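Local coordinates for Iron(III) ABC transporter, periplasmic iron-compound-binding protein (Vibrio cholerae, PDB 5GGY), which probably binds ferric hydroxamate siderophores such as desferal in the periplasm and delivers them to an ABC transporter for iron uptake, at residues R166-N169 with V173-Y176; T181-L186 with L191-P196; E187-S192 with A270-L275; G218-F223 with M241-A246; K230-Q233 with L237-A240. One frame throughout, in Å; residues are numbered along the deposited sequence.

Contact 1: residues R166-N169 with V173-Y176; sequences RFAN and VFLY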
# COMPACT_ATOMS: atom_id res chain seq x y z
N ARG A 166 -8.33 -1.66 -24.52
CA ARG A 166 -9.03 -2.83 -25.04
C ARG A 166 -9.71 -2.42 -26.34
O ARG A 166 -10.02 -1.25 -26.55
CB ARG A 166 -10.06 -3.37 -24.05
CG ARG A 166 -9.48 -3.97 -22.78
CD ARG A 166 -10.58 -4.58 -21.92
NE ARG A 166 -10.11 -4.96 -20.59
CZ ARG A 166 -9.73 -6.19 -20.25
NH1 ARG A 166 -9.32 -6.44 -19.02
NH2 ARG A 166 -9.76 -7.16 -21.15
N PHE A 167 -9.95 -3.39 -27.22
CA PHE A 167 -10.63 -3.12 -28.47
C PHE A 167 -12.15 -3.17 -28.31
O PHE A 167 -12.70 -4.16 -27.85
CB PHE A 167 -10.21 -4.13 -29.55
CG PHE A 167 -8.85 -3.87 -30.13
CD1 PHE A 167 -8.66 -2.88 -31.08
CD2 PHE A 167 -7.76 -4.62 -29.73
CE1 PHE A 167 -7.41 -2.64 -31.61
CE2 PHE A 167 -6.51 -4.38 -30.26
CZ PHE A 167 -6.33 -3.39 -31.20
N ALA A 168 -12.82 -2.08 -28.67
CA ALA A 168 -14.28 -2.06 -28.72
C ALA A 168 -14.72 -2.85 -29.94
O ALA A 168 -15.67 -3.63 -29.91
CB ALA A 168 -14.80 -0.65 -28.78
N ASN A 169 -13.98 -2.64 -31.02
CA ASN A 169 -14.15 -3.36 -32.27
C ASN A 169 -12.88 -3.12 -33.08
O ASN A 169 -11.99 -2.41 -32.61
CB ASN A 169 -15.42 -2.91 -33.00
CG ASN A 169 -15.41 -1.45 -33.36
OD1 ASN A 169 -14.69 -1.02 -34.26
ND2 ASN A 169 -16.23 -0.67 -32.66
N VAL A 173 -11.52 1.88 -29.98
CA VAL A 173 -10.63 1.51 -28.87
C VAL A 173 -11.05 2.15 -27.54
O VAL A 173 -11.49 3.29 -27.51
CB VAL A 173 -9.17 1.90 -29.22
CG1 VAL A 173 -8.44 2.47 -28.01
CG2 VAL A 173 -8.43 0.71 -29.79
N PHE A 174 -10.92 1.39 -26.46
CA PHE A 174 -11.14 1.90 -25.11
C PHE A 174 -9.83 2.23 -24.42
O PHE A 174 -9.19 1.36 -23.84
CB PHE A 174 -11.91 0.88 -24.26
CG PHE A 174 -13.36 0.75 -24.63
CD1 PHE A 174 -14.20 1.85 -24.62
CD2 PHE A 174 -13.89 -0.49 -24.96
CE1 PHE A 174 -15.54 1.72 -24.95
CE2 PHE A 174 -15.22 -0.62 -25.29
CZ PHE A 174 -16.05 0.48 -25.29
N LEU A 175 -9.42 3.49 -24.50
CA LEU A 175 -8.20 3.94 -23.82
C LEU A 175 -8.42 4.05 -22.32
O LEU A 175 -9.41 4.63 -21.88
CB LEU A 175 -7.73 5.28 -24.38
CG LEU A 175 -7.21 5.32 -25.81
CD1 LEU A 175 -6.77 6.72 -26.18
CD2 LEU A 175 -6.06 4.34 -25.97
N TYR A 176 -7.50 3.50 -21.54
CA TYR A 176 -7.61 3.57 -20.09
C TYR A 176 -7.11 4.91 -19.56
O TYR A 176 -6.00 5.34 -19.88
CB TYR A 176 -6.86 2.40 -19.44
CG TYR A 176 -7.65 1.12 -19.55
CD1 TYR A 176 -8.68 0.83 -18.66
CD2 TYR A 176 -7.39 0.21 -20.56
CE1 TYR A 176 -9.41 -0.33 -18.77
CE2 TYR A 176 -8.11 -0.96 -20.68
CZ TYR A 176 -9.12 -1.22 -19.78
OH TYR A 176 -9.85 -2.38 -19.89
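The phenol oxygen of Y176 lies at the edge of the R166 guanidinium, close to its plane, and NE in turn meets the Y176 ring at its edge; the two flat groups are turned 69° against each other. NE donates to OH over 2.7 Å in a bent bond, with an N-H...O angle of 135°. R166 reaches there on a chain extended from CG to NE, its CD also 3.1 Å from Y176 OH. S257 binds the neighbouring NH1 of R166 and weakly the same hydroxyl, so three polar side chains are tied together. The F167 ring meets V173 obliquely, CD1 to CG2 at 3.8 Å, while F226 stacks on it and Y222 packs edge-to-face. F174 shares the sheet face of R166, and its CE2 touches A168 CB at 3.5 Å. In the backbone, R166 and F174 form an antiparallel hydrogen-bonded pair, with F174 N to R166 O at 2.8 Å and R166 N to F174 O at 3.2 Å. F167 and V173 form the next, non-hydrogen-bonded pair. Together they build the end of a beta hairpin in the C-terminal lobe's mixed sheet, where A168 and N169 face a single residue opposite: a classic beta bulge.

Contact 2: residues T181-L186 with L191-P196; sequences TPQYVL and LSSALP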
# COMPACT_ATOMS: atom_id res chain seq x y z
N THR A 181 -7.44 1.55 -13.31
CA THR A 181 -6.50 0.67 -12.62
C THR A 181 -5.23 0.36 -13.44
O THR A 181 -4.16 0.18 -12.85
CB THR A 181 -7.18 -0.67 -12.22
OG1 THR A 181 -7.83 -1.26 -13.35
CG2 THR A 181 -8.20 -0.43 -11.12
N PRO A 182 -5.32 0.28 -14.78
CA PRO A 182 -4.04 0.10 -15.48
C PRO A 182 -3.13 1.33 -15.37
O PRO A 182 -1.91 1.18 -15.34
CB PRO A 182 -4.45 -0.15 -16.93
CG PRO A 182 -5.84 -0.66 -16.84
CD PRO A 182 -6.46 0.08 -15.70
N GLN A 183 -3.73 2.51 -15.32
CA GLN A 183 -2.98 3.75 -15.14
C GLN A 183 -2.19 3.72 -13.83
O GLN A 183 -1.02 4.10 -13.78
CB GLN A 183 -3.91 4.96 -15.17
CG GLN A 183 -3.25 6.27 -14.78
CD GLN A 183 -2.26 6.77 -15.82
OE1 GLN A 183 -2.21 6.27 -16.94
NE2 GLN A 183 -1.48 7.78 -15.45
N TYR A 184 -2.85 3.25 -12.78
CA TYR A 184 -2.23 3.10 -11.47
C TYR A 184 -1.07 2.11 -11.55
O TYR A 184 -0.01 2.33 -10.97
CB TYR A 184 -3.27 2.63 -10.45
CG TYR A 184 -2.70 2.11 -9.14
CD1 TYR A 184 -2.39 0.76 -8.98
CD2 TYR A 184 -2.51 2.96 -8.06
CE1 TYR A 184 -1.87 0.29 -7.78
CE2 TYR A 184 -2.00 2.50 -6.86
CZ TYR A 184 -1.69 1.16 -6.73
OH TYR A 184 -1.18 0.69 -5.54
N VAL A 185 -1.30 1.02 -12.28
CA VAL A 185 -0.29 -0.00 -12.49
C VAL A 185 0.93 0.56 -13.22
O VAL A 185 2.07 0.30 -12.83
CB VAL A 185 -0.87 -1.19 -13.28
CG1 VAL A 185 0.24 -2.03 -13.90
CG2 VAL A 185 -1.77 -2.04 -12.38
N LEU A 186 0.68 1.33 -14.28
CA LEU A 186 1.75 1.97 -15.04
C LEU A 186 2.59 2.91 -14.17
O LEU A 186 3.82 2.84 -14.19
CB LEU A 186 1.18 2.75 -16.23
CG LEU A 186 0.48 1.95 -17.33
CD1 LEU A 186 -0.05 2.87 -18.42
CD2 LEU A 186 1.43 0.91 -17.91
N LEU A 191 6.38 3.50 -15.19
CA LEU A 191 6.06 3.82 -16.58
C LEU A 191 5.28 5.12 -16.71
O LEU A 191 4.54 5.51 -15.81
CB LEU A 191 5.28 2.67 -17.22
CG LEU A 191 6.01 1.34 -17.37
CD1 LEU A 191 5.03 0.20 -17.61
CD2 LEU A 191 7.03 1.41 -18.50
N SER A 192 5.46 5.80 -17.84
CA SER A 192 4.72 7.02 -18.13
C SER A 192 3.64 6.75 -19.18
O SER A 192 3.66 5.71 -19.84
CB SER A 192 5.66 8.13 -18.60
OG SER A 192 6.57 7.67 -19.58
N SER A 193 2.71 7.69 -19.33
CA SER A 193 1.60 7.52 -20.26
C SER A 193 1.93 8.09 -21.64
O SER A 193 2.38 9.22 -21.76
CB SER A 193 0.34 8.19 -19.70
OG SER A 193 0.08 7.76 -18.38
N ALA A 194 1.69 7.29 -22.67
CA ALA A 194 1.95 7.72 -24.04
C ALA A 194 0.81 8.59 -24.55
O ALA A 194 1.02 9.50 -25.36
CB ALA A 194 2.15 6.52 -24.95
N LEU A 195 -0.40 8.32 -24.07
CA LEU A 195 -1.58 9.06 -24.49
C LEU A 195 -2.52 9.28 -23.31
O LEU A 195 -3.56 8.64 -23.21
CB LEU A 195 -2.30 8.31 -25.61
CG LEU A 195 -3.03 9.15 -26.66
CD1 LEU A 195 -2.07 10.11 -27.34
CD2 LEU A 195 -3.70 8.24 -27.69
N PRO A 196 -2.14 10.21 -22.41
CA PRO A 196 -2.87 10.47 -21.16
C PRO A 196 -4.30 10.93 -21.40
O PRO A 196 -4.56 11.69 -22.33
CB PRO A 196 -2.04 11.58 -20.50
CG PRO A 196 -1.31 12.23 -21.62
CD PRO A 196 -1.01 11.13 -22.59
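L186 overlaps L191 obliquely, its CD2 methyl resting 3.7 Å from CD1 of L191. The pair belongs to a Schellman motif, which ends helix 181-188 and turns the chain into the short strand 192-193. Beside the leucine contact, L191 N donates to L186 O over 2.8 Å; this is the six-to-one bond of the motif, bent to an N-H...O angle of 137°, with the donor tilted from the carbonyl plane. The apolar contact between the residue of the last helical turn and the one just past G190 is a hallmark of such helix ends. L191 CB sits 3.4 Å from the same L186 O. Both leucines lean on V162 of the neighbouring strand 161-167, and V162 is also joined to S192 by backbone hydrogen bonding. The helix end thus packs on strand 161-167 of the mixed sheet.

One turn earlier, Q183 places its CG anti to the backbone N (chi1 171°) and then bends at the next torsion, bringing the amide across to S193. Its NE2 is held by E187 OE2 in the same helix. The other end of the amide serves the strand: S193 OG donates to Q183 OE1 at 3.1 Å, lying in the carbonyl plane on a lone pair, at 105° to the C=O bond.

Contact 3: residues E187-S192 with A270-L275; sequences EQLGLS and AITESL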
# COMPACT_ATOMS: atom_id res chain seq x y z
N GLU A 187 1.93 3.78 -13.42
CA GLU A 187 2.62 4.71 -12.54
C GLU A 187 3.42 3.98 -11.47
O GLU A 187 4.55 4.37 -11.15
CB GLU A 187 1.62 5.67 -11.88
CG GLU A 187 0.86 6.56 -12.84
CD GLU A 187 -0.20 7.38 -12.14
OE1 GLU A 187 -0.27 7.31 -10.90
OE2 GLU A 187 -0.97 8.09 -12.82
N GLN A 188 2.83 2.93 -10.92
CA GLN A 188 3.47 2.13 -9.88
C GLN A 188 4.64 1.32 -10.45
O GLN A 188 5.50 0.85 -9.71
CB GLN A 188 2.45 1.20 -9.23
CG GLN A 188 2.77 0.82 -7.80
CD GLN A 188 2.49 1.93 -6.81
OE1 GLN A 188 3.30 2.84 -6.63
NE2 GLN A 188 1.33 1.87 -6.16
N LEU A 189 4.66 1.17 -11.77
CA LEU A 189 5.71 0.39 -12.43
C LEU A 189 6.84 1.29 -12.92
O LEU A 189 7.81 0.81 -13.51
CB LEU A 189 5.12 -0.40 -13.60
CG LEU A 189 5.44 -1.89 -13.65
CD1 LEU A 189 5.21 -2.52 -12.30
CD2 LEU A 189 4.58 -2.56 -14.71
N GLY A 190 6.70 2.59 -12.69
CA GLY A 190 7.68 3.55 -13.14
C GLY A 190 7.46 3.99 -14.58
O GLY A 190 8.24 4.75 -15.14
N LEU A 191 6.38 3.50 -15.19
CA LEU A 191 6.06 3.82 -16.58
C LEU A 191 5.28 5.12 -16.71
O LEU A 191 4.54 5.51 -15.81
CB LEU A 191 5.28 2.67 -17.22
CG LEU A 191 6.01 1.34 -17.37
CD1 LEU A 191 5.03 0.20 -17.61
CD2 LEU A 191 7.03 1.41 -18.50
N SER A 192 5.46 5.80 -17.84
CA SER A 192 4.72 7.02 -18.13
C SER A 192 3.64 6.75 -19.18
O SER A 192 3.66 5.71 -19.84
CB SER A 192 5.66 8.13 -18.60
OG SER A 192 6.57 7.67 -19.58
N ALA A 270 1.36 -9.04 -15.70
CA ALA A 270 1.01 -9.34 -17.08
C ALA A 270 1.51 -8.26 -18.02
O ALA A 270 2.02 -8.54 -19.10
CB ALA A 270 -0.50 -9.51 -17.21
N ILE A 271 1.37 -7.01 -17.59
CA ILE A 271 1.86 -5.87 -18.36
C ILE A 271 3.38 -5.91 -18.47
O ILE A 271 3.93 -5.71 -19.55
CB ILE A 271 1.41 -4.53 -17.73
CG1 ILE A 271 -0.07 -4.28 -18.03
CG2 ILE A 271 2.26 -3.38 -18.23
CD1 ILE A 271 -0.64 -3.04 -17.36
N THR A 272 4.05 -6.17 -17.35
CA THR A 272 5.51 -6.30 -17.33
C THR A 272 5.96 -7.40 -18.28
O THR A 272 6.87 -7.20 -19.09
CB THR A 272 6.03 -6.62 -15.91
OG1 THR A 272 5.77 -5.51 -15.05
CG2 THR A 272 7.52 -6.90 -15.94
N GLU A 273 5.31 -8.55 -18.19
CA GLU A 273 5.59 -9.69 -19.05
C GLU A 273 5.48 -9.35 -20.53
O GLU A 273 6.36 -9.68 -21.33
CB GLU A 273 4.66 -10.85 -18.70
CG GLU A 273 4.58 -11.94 -19.75
CD GLU A 273 3.53 -12.98 -19.41
OE1 GLU A 273 3.19 -13.10 -18.21
OE2 GLU A 273 3.04 -13.65 -20.33
N SER A 274 4.40 -8.67 -20.91
CA SER A 274 4.20 -8.28 -22.30
C SER A 274 5.16 -7.18 -22.72
O SER A 274 5.47 -7.03 -23.90
CB SER A 274 2.75 -7.83 -22.53
OG SER A 274 1.92 -8.93 -22.84
N LEU A 275 5.62 -6.40 -21.75
CA LEU A 275 6.49 -5.27 -22.03
C LEU A 275 7.96 -5.67 -22.02
O LEU A 275 8.80 -5.04 -22.67
CB LEU A 275 6.24 -4.14 -21.03
CG LEU A 275 6.62 -2.74 -21.49
CD1 LEU A 275 5.88 -2.40 -22.77
CD2 LEU A 275 6.32 -1.73 -20.41
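L191 and L275 reach toward each other tip to tip. The CD2 methyl of L275 comes between the two branches of L191, 3.6 Å from its CD1 and 3.7 Å from its CD2. L275 gets there with CG anti to its backbone N (chi1 -156°), which carries the chain out from helix 262-276 toward the helix end opposite. L189 comes in differently, crossing T272 at an oblique angle. Its CD2 lies 3.2 Å from T272 OG1, while the same methyl only loosely approaches I271, 4.3 Å from its CG2.

Between the two leucines of segment 187-192 lies G190, whose positive phi of 84° reverses the chain. Its N returns to E187 O at 3.2 Å, and the turn presents L189 and L191 to the same helix, about one turn apart along it.

The neighbourhood is continuous packing: L147 and L151 of the long helix 130-154 border L189, L147 also touches T272, and strand 219-223 meets I271 and L275 through L221 and Y219. E187 OE1 bonds S57 OG of the second subunit. T272 OG1 is satisfied by A268 O within its own helix, which probably lowers the cost of burying it against the L189 methyl. The contact is thus methyl packing, with one methyl set against a hydroxyl oxygen; none of the polar atoms bonds across.

Contact 4: residues G218-F223 with M241-A246; sequences GYVLYF and MPFVQA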
# COMPACT_ATOMS: atom_id res chain seq x y z
N GLY A 218 6.87 5.20 -28.23
CA GLY A 218 6.91 3.93 -27.53
C GLY A 218 5.82 2.91 -27.81
O GLY A 218 5.53 2.59 -28.96
N TYR A 219 5.22 2.43 -26.73
CA TYR A 219 4.56 1.13 -26.75
C TYR A 219 3.04 1.15 -26.56
O TYR A 219 2.49 2.01 -25.88
CB TYR A 219 5.20 0.23 -25.68
CG TYR A 219 6.68 -0.00 -25.89
CD1 TYR A 219 7.14 -1.21 -26.40
CD2 TYR A 219 7.61 0.98 -25.60
CE1 TYR A 219 8.49 -1.43 -26.61
CE2 TYR A 219 8.97 0.77 -25.80
CZ TYR A 219 9.40 -0.43 -26.31
OH TYR A 219 10.74 -0.65 -26.51
N VAL A 220 2.39 0.16 -27.17
CA VAL A 220 0.95 -0.01 -27.08
C VAL A 220 0.61 -1.42 -26.60
O VAL A 220 1.01 -2.41 -27.21
CB VAL A 220 0.26 0.24 -28.44
CG1 VAL A 220 -1.18 -0.25 -28.42
CG2 VAL A 220 0.33 1.72 -28.79
N LEU A 221 -0.13 -1.50 -25.50
CA LEU A 221 -0.54 -2.79 -24.94
C LEU A 221 -2.06 -2.94 -24.97
O LEU A 221 -2.78 -2.04 -24.54
CB LEU A 221 -0.02 -2.94 -23.51
CG LEU A 221 1.50 -2.95 -23.31
CD1 LEU A 221 1.85 -3.03 -21.83
CD2 LEU A 221 2.13 -4.10 -24.07
N TYR A 222 -2.54 -4.07 -25.47
CA TYR A 222 -3.98 -4.34 -25.48
C TYR A 222 -4.31 -5.65 -24.77
O TYR A 222 -3.63 -6.66 -24.96
CB TYR A 222 -4.53 -4.34 -26.91
CG TYR A 222 -3.95 -5.40 -27.83
CD1 TYR A 222 -4.58 -6.63 -27.97
CD2 TYR A 222 -2.80 -5.16 -28.56
CE1 TYR A 222 -4.06 -7.60 -28.81
CE2 TYR A 222 -2.28 -6.12 -29.40
CZ TYR A 222 -2.91 -7.34 -29.52
OH TYR A 222 -2.39 -8.30 -30.36
N PHE A 223 -5.36 -5.62 -23.96
CA PHE A 223 -5.72 -6.77 -23.12
C PHE A 223 -6.51 -7.83 -23.87
O PHE A 223 -7.45 -7.53 -24.61
CB PHE A 223 -6.52 -6.30 -21.90
CG PHE A 223 -5.73 -5.47 -20.94
CD1 PHE A 223 -4.72 -6.03 -20.18
CD2 PHE A 223 -6.02 -4.13 -20.76
CE1 PHE A 223 -4.00 -5.27 -19.29
CE2 PHE A 223 -5.31 -3.36 -19.87
CZ PHE A 223 -4.30 -3.93 -19.13
N MET A 241 0.65 1.67 -38.30
CA MET A 241 0.85 2.34 -37.02
C MET A 241 2.33 2.46 -36.69
O MET A 241 3.10 1.53 -36.93
CB MET A 241 0.12 1.60 -35.90
CG MET A 241 -1.39 1.74 -35.95
SD MET A 241 -1.92 3.43 -35.64
CE MET A 241 -3.69 3.28 -35.88
N PRO A 242 2.74 3.61 -36.13
CA PRO A 242 4.13 3.87 -35.75
C PRO A 242 4.66 2.83 -34.77
O PRO A 242 5.79 2.36 -34.92
CB PRO A 242 4.08 5.25 -35.10
CG PRO A 242 2.86 5.89 -35.67
CD PRO A 242 1.87 4.78 -35.87
N PHE A 243 3.86 2.48 -33.77
CA PHE A 243 4.26 1.50 -32.76
C PHE A 243 4.24 0.08 -33.31
O PHE A 243 4.93 -0.80 -32.80
CB PHE A 243 3.35 1.60 -31.53
CG PHE A 243 1.89 1.65 -31.86
CD1 PHE A 243 1.15 0.48 -32.01
CD2 PHE A 243 1.24 2.87 -32.02
CE1 PHE A 243 -0.20 0.53 -32.31
CE2 PHE A 243 -0.11 2.92 -32.31
CZ PHE A 243 -0.83 1.75 -32.46
N VAL A 244 3.43 -0.14 -34.34
CA VAL A 244 3.33 -1.46 -34.96
C VAL A 244 4.54 -1.72 -35.85
O VAL A 244 5.17 -2.78 -35.76
CB VAL A 244 2.04 -1.59 -35.79
CG1 VAL A 244 2.13 -2.77 -36.75
CG2 VAL A 244 0.84 -1.73 -34.87
N GLN A 245 4.87 -0.75 -36.69
CA GLN A 245 6.02 -0.86 -37.57
C GLN A 245 7.33 -0.87 -36.79
O GLN A 245 8.32 -1.45 -37.23
CB GLN A 245 6.03 0.28 -38.59
CG GLN A 245 4.96 0.17 -39.66
CD GLN A 245 4.91 1.38 -40.56
OE1 GLN A 245 4.93 2.52 -40.09
NE2 GLN A 245 4.85 1.14 -41.87
N ALA A 246 7.32 -0.23 -35.63
CA ALA A 246 8.50 -0.20 -34.76
C ALA A 246 8.54 -1.43 -33.87
O ALA A 246 9.52 -1.66 -33.16
CB ALA A 246 8.51 1.06 -33.93
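The carbonyl oxygen of M241, gripped by Q245 N at 2.9 Å and weakly by V244 N at 3.1 Å, starts the short helical turn that holds F243 over V220. M241 is the N-cap residue of helix 242-245, the last helix in the beta-alpha-beta crossover that links the parallel neighbouring strands 219-223 and 249-252. A further bond, A246 N to P242 O, continues the turn.

Across the contact the interaction is a CH-pi one. The CG2 methyl of V220 stands 3.4 Å from the centroid of the F243 ring and only 9° off its normal, so it sits squarely over the middle of one face; all six ring carbons lie within 3.8 Å of it. With CG1 anti to the backbone N (chi1 167°), CG2 is the branch that stands over the ring, and CG1 comes no nearer than 4.1 Å, to CE1. F243 for its part has CG between its backbone N and carbonyl carbon (chi1 47°), the crowded position, and this folds the aromatic plane down onto the sheet. G218 O lies 3.5 Å from F243 CB, but G218 is poorly ordered and this touch is less certain.

F243 meets V249 as well as V220, so the helix covers two neighbouring strands; V163 and L165 of strand 161-167 also touch V220. The ring is enclosed from both sides, its opposite face carrying M241 CB, 3.6 Å above the plane and offset toward the rim.

Contact 5: residues K230-Q233 with L237-A240; sequences KKVQ and LWRA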
# COMPACT_ATOMS: atom_id res chain seq x y z
N LYS A 230 -6.76 -11.08 -34.79
CA LYS A 230 -6.13 -11.40 -36.07
C LYS A 230 -6.56 -10.42 -37.15
O LYS A 230 -5.75 -9.98 -37.96
CB LYS A 230 -6.48 -12.83 -36.48
CG LYS A 230 -5.99 -13.24 -37.86
CD LYS A 230 -7.14 -13.73 -38.72
CE LYS A 230 -6.63 -14.46 -39.95
NZ LYS A 230 -7.51 -14.24 -41.14
N LYS A 231 -7.85 -10.08 -37.15
CA LYS A 231 -8.40 -9.16 -38.14
C LYS A 231 -7.76 -7.78 -38.03
O LYS A 231 -7.46 -7.14 -39.04
CB LYS A 231 -9.91 -9.04 -38.00
CG LYS A 231 -10.53 -8.10 -39.01
CD LYS A 231 -12.05 -8.06 -38.91
CE LYS A 231 -12.62 -7.23 -40.05
NZ LYS A 231 -14.00 -6.74 -39.78
N VAL A 232 -7.56 -7.32 -36.80
CA VAL A 232 -6.94 -6.02 -36.57
C VAL A 232 -5.50 -6.00 -37.10
O VAL A 232 -5.11 -5.07 -37.81
CB VAL A 232 -6.94 -5.64 -35.08
CG1 VAL A 232 -6.05 -4.44 -34.82
CG2 VAL A 232 -8.36 -5.37 -34.61
N GLN A 233 -4.74 -7.03 -36.77
CA GLN A 233 -3.32 -7.10 -37.12
C GLN A 233 -3.05 -7.01 -38.62
O GLN A 233 -1.99 -6.55 -39.04
CB GLN A 233 -2.71 -8.37 -36.56
CG GLN A 233 -2.56 -8.37 -35.05
CD GLN A 233 -2.03 -9.68 -34.51
OE1 GLN A 233 -2.78 -10.65 -34.37
NE2 GLN A 233 -0.74 -9.72 -34.19
N LEU A 237 -4.94 0.09 -41.43
CA LEU A 237 -4.82 1.14 -40.43
C LEU A 237 -3.89 0.74 -39.29
O LEU A 237 -3.21 1.58 -38.71
CB LEU A 237 -6.21 1.49 -39.87
CG LEU A 237 -6.28 2.60 -38.81
CD1 LEU A 237 -5.72 3.90 -39.35
CD2 LEU A 237 -7.72 2.78 -38.33
N TRP A 238 -3.87 -0.55 -38.98
CA TRP A 238 -3.04 -1.07 -37.89
C TRP A 238 -1.61 -1.33 -38.33
O TRP A 238 -0.67 -1.02 -37.61
CB TRP A 238 -3.66 -2.35 -37.33
CG TRP A 238 -2.84 -3.03 -36.27
CD1 TRP A 238 -1.92 -4.01 -36.46
CD2 TRP A 238 -2.87 -2.78 -34.86
NE1 TRP A 238 -1.37 -4.39 -35.26
CE2 TRP A 238 -1.94 -3.65 -34.26
CE3 TRP A 238 -3.60 -1.90 -34.05
CZ2 TRP A 238 -1.72 -3.66 -32.89
CZ3 TRP A 238 -3.37 -1.91 -32.69
CH2 TRP A 238 -2.44 -2.79 -32.12
N ARG A 239 -1.44 -1.90 -39.52
CA ARG A 239 -0.11 -2.20 -40.05
C ARG A 239 0.68 -0.93 -40.33
O ARG A 239 1.90 -0.96 -40.46
CB ARG A 239 -0.21 -3.05 -41.32
CG ARG A 239 0.10 -4.52 -41.11
CD ARG A 239 0.43 -5.20 -42.43
NE ARG A 239 1.75 -5.84 -42.41
CZ ARG A 239 2.89 -5.22 -42.70
NH1 ARG A 239 2.88 -3.94 -43.05
NH2 ARG A 239 4.03 -5.88 -42.65
N ALA A 240 -0.03 0.20 -40.44
CA ALA A 240 0.61 1.48 -40.72
C ALA A 240 0.79 2.31 -39.45
O ALA A 240 1.06 3.51 -39.52
CB ALA A 240 -0.21 2.25 -41.75
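Two consecutive short helices, residues 229-234 and 236-239, joined at S235 in the beta-alpha-beta crossover between strands 219-223 and 249-252, pack against each other through V232, Q233 and W238. They lie in the outer part of the C-terminal lobe. W238 projects from the second helix with CG anti to its backbone N (chi1 175°), which swings the indole back along the first helix. The CG1 methyl of V232 covers one face of it, 3.4 Å above the plane but offset toward the rim, and is nearest to CD2 and CE3, each at 3.6 Å. Next to it, the backbone of Q233 continues the cover: its N lies over a face of the indole, and its CA is 3.5 Å from CD1.

The Q233 side chain runs alongside the indole, pointing the same way, with its amide plane nearly perpendicular to the ring (87°). Contact is loose there, CG standing 4.2 Å from NE1. The carbonyl of V232 faces the base of the tryptophan, O to W238 CB at 3.1 Å, and this oxygen also accepts a hydrogen bond from S235 OG in the connection between the helices. P170 and F226 also touch V232. R239 meets the end of the first helix through its CG, 3.6 Å from Q233 O.

All five contacts belong to the lobe built on the mixed sheet of strand 161-167. Contacts 2 and 3 are closest, with centres 8 Å apart, and share L191, which meets L186 in one and L275 in the other. Contact 3 continues into contact 4 where I271 CG2 meets L221 CD1 at 3.6 Å. Contacts 1 and 4 lie on neighbouring strands and touch through R166 NH2 and F223 CB, 3.4 Å apart. F167 of contact 1 also reaches contact 5, its CZ 3.6 Å from CZ3 of W238. Contact 5 is nested within the loop closed by contact 4, their centres 11 Å apart. The crystal is of the apo form, so no bound siderophore locates the binding site against these contacts.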